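Local coordinates for protein type C neurotoxin (Clostridium botulinum, PDB 3PME) that probably binds gangliosides and phospholipid at the nerve-cell surface, as the receptor-binding domain of a mosaic C/D botulinum neurotoxin, at residues 213-217 against 218-222. Residues are numbered along the deposited sequence; the frame is centred on the assembly and turned at random.
Sequences VYEGQ and ILRNV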
loop_
_atom_site.group_PDB
_atom_site.type_symbol
_atom_site.label_atom_id
_atom_site.label_comp_id
_atom_site.label_asym_id
_atom_site.label_seq_id
_atom_site.Cartn_x
_atom_site.Cartn_y
_atom_site.Cartn_z
ATOM N N VAL A 213 -1.139 -6.331 15.539
ATOM C CA VAL A 213 -0.583 -5.018 15.218
ATOM C C VAL A 213 -0.782 -4.691 13.731
ATOM O O VAL A 213 -1.278 -3.624 13.382
ATOM C CB VAL A 213 0.907 -4.910 15.605
ATOM C CG1 VAL A 213 1.458 -3.517 15.263
ATOM C CG2 VAL A 213 1.097 -5.192 17.092
ATOM N N TYR A 214 -0.413 -5.624 12.866
ATOM C CA TYR A 214 -0.592 -5.476 11.420
ATOM C C TYR A 214 -2.030 -5.129 11.035
ATOM O O TYR A 214 -2.278 -4.143 10.328
ATOM C CB TYR A 214 -0.152 -6.767 10.726
ATOM C CG TYR A 214 -0.359 -6.850 9.223
ATOM C CD1 TYR A 214 0.155 -5.881 8.358
ATOM C CD2 TYR A 214 -1.016 -7.941 8.664
ATOM C CE1 TYR A 214 -0.012 -5.995 6.971
ATOM C CE2 TYR A 214 -1.191 -8.061 7.302
ATOM C CZ TYR A 214 -0.691 -7.087 6.455
ATOM O OH TYR A 214 -0.864 -7.231 5.099
ATOM N N GLU A 215 -2.988 -5.925 11.495
ATOM C CA GLU A 215 -4.374 -5.698 11.079
ATOM C C GLU A 215 -4.957 -4.411 11.663
ATOM O O GLU A 215 -5.791 -3.743 11.031
ATOM C CB GLU A 215 -5.246 -6.908 11.403
ATOM C CG GLU A 215 -4.793 -8.155 10.673
ATOM C CD GLU A 215 -5.945 -9.010 10.195
ATOM O OE1 GLU A 215 -7.090 -8.512 10.166
ATOM O OE2 GLU A 215 -5.702 -10.181 9.838
ATOM N N GLY A 216 -4.508 -4.050 12.858
ATOM C CA GLY A 216 -4.929 -2.806 13.465
ATOM C C GLY A 216 -4.483 -1.646 12.602
ATOM O O GLY A 216 -5.262 -0.742 12.288
ATOM N N GLN A 217 -3.230 -1.697 12.170
ATOM C CA GLN A 217 -2.600 -0.549 11.536
ATOM C C GLN A 217 -2.820 -0.467 10.029
ATOM O O GLN A 217 -2.530 0.563 9.418
ATOM C CB GLN A 217 -1.109 -0.528 11.859
ATOM C CG GLN A 217 -0.822 -0.291 13.345
ATOM C CD GLN A 217 0.654 -0.330 13.654
ATOM O OE1 GLN A 217 1.463 -0.679 12.799
ATOM N NE2 GLN A 217 1.015 0.048 14.870
ATOM N N ILE A 218 -3.333 -1.532 9.426
ATOM C CA ILE A 218 -3.601 -1.479 7.987
ATOM C C ILE A 218 -4.852 -0.663 7.682
ATOM O O ILE A 218 -5.043 -0.234 6.546
ATOM C CB ILE A 218 -3.685 -2.871 7.342
ATOM C CG1 ILE A 218 -3.407 -2.776 5.835
ATOM C CG2 ILE A 218 -5.025 -3.512 7.633
ATOM C CD1 ILE A 218 -3.125 -4.120 5.153
ATOM N N LEU A 219 -5.674 -0.428 8.706
ATOM C CA LEU A 219 -6.943 0.305 8.570
ATOM C C LEU A 219 -7.879 -0.408 7.613
ATOM O O LEU A 219 -8.083 0.018 6.472
ATOM C CB LEU A 219 -6.722 1.754 8.131
ATOM C CG LEU A 219 -5.734 2.600 8.929
ATOM C CD1 LEU A 219 -5.808 4.043 8.440
ATOM C CD2 LEU A 219 -6.021 2.535 10.426
ATOM N N ARG A 220 -8.449 -1.504 8.086
ATOM C CA ARG A 220 -9.302 -2.330 7.256
ATOM C C ARG A 220 -10.562 -1.592 6.801
ATOM O O ARG A 220 -11.215 -2.037 5.870
ATOM C CB ARG A 220 -9.682 -3.620 7.986
ATOM C CG ARG A 220 -8.503 -4.542 8.250
ATOM C CD ARG A 220 -8.835 -5.979 7.884
ATOM N NE ARG A 220 -7.694 -6.867 8.098
ATOM C CZ ARG A 220 -6.868 -7.279 7.139
ATOM N NH1 ARG A 220 -7.052 -6.894 5.886
ATOM N NH2 ARG A 220 -5.860 -8.090 7.435
ATOM N N ASN A 221 -10.909 -0.488 7.459
ATOM C CA ASN A 221 -12.061 0.312 7.016
ATOM C C ASN A 221 -11.812 1.058 5.729
ATOM O O ASN A 221 -12.761 1.509 5.079
ATOM C CB ASN A 221 -12.442 1.362 8.053
ATOM C CG ASN A 221 -13.096 0.766 9.269
ATOM O OD1 ASN A 221 -13.481 -0.396 9.265
ATOM N ND2 ASN A 221 -13.229 1.565 10.318
ATOM N N VAL A 222 -10.542 1.231 5.392
ATOM C CA VAL A 222 -10.156 2.176 4.354
ATOM C C VAL A 222 -9.748 1.422 3.100
ATOM O O VAL A 222 -8.884 0.551 3.149
ATOM C CB VAL A 222 -8.990 3.076 4.833
ATOM C CG1 VAL A 222 -8.591 4.061 3.746
ATOM C CG2 VAL A 222 -9.382 3.824 6.125
HETATM O O HOH W 1 -7.767 -2.004 10.986
#
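Glu215 and Arg220 form a salt bridge across the C-terminal end of helix 207-218. Followed outward, Glu215 CB approaches Arg220 NE at 4.1 Å, and CG lies 3.4 Å from Arg220 NH2. The chain bends at chi2 (-142°), which turns the carboxylate toward the arginine. CD and OE2 of Glu215 both lie near Arg220 NH2, at 2.9 Å and 3.2 Å. OE1 accepts the bond from Arg220 NE at 2.7 Å, with an N-H...O angle of 150°, and also has NH2 nearby. NE meets OE1 from above the carboxylate plane, while OE1 itself lies close to the guanidinium plane; the two groups are not coplanar, their planes standing 79° apart. Ile218 CG2 sits over the centre of one guanidinium face, so the cation has an apolar branch on a face and an acid at its edge. CD1 of Ile218 reaches Tyr214 OH at 3.8 Å, the two side chains running side by side. Backbone evidence agrees with a helix running out: Ile218 N gives only a weak bond to Tyr214 O, Leu219 turns to positive phi, and one water links Glu215 O to Arg220 N. The helix packs on the concanavalin-like domain through Val213 and Gln217 on Phe142 of strand 141-148, and Gln217 on Asp197 and Asn199 of strand 193-201. The following turn reaches Asn347 of the trefoil domain, placing this contact at the junction between them.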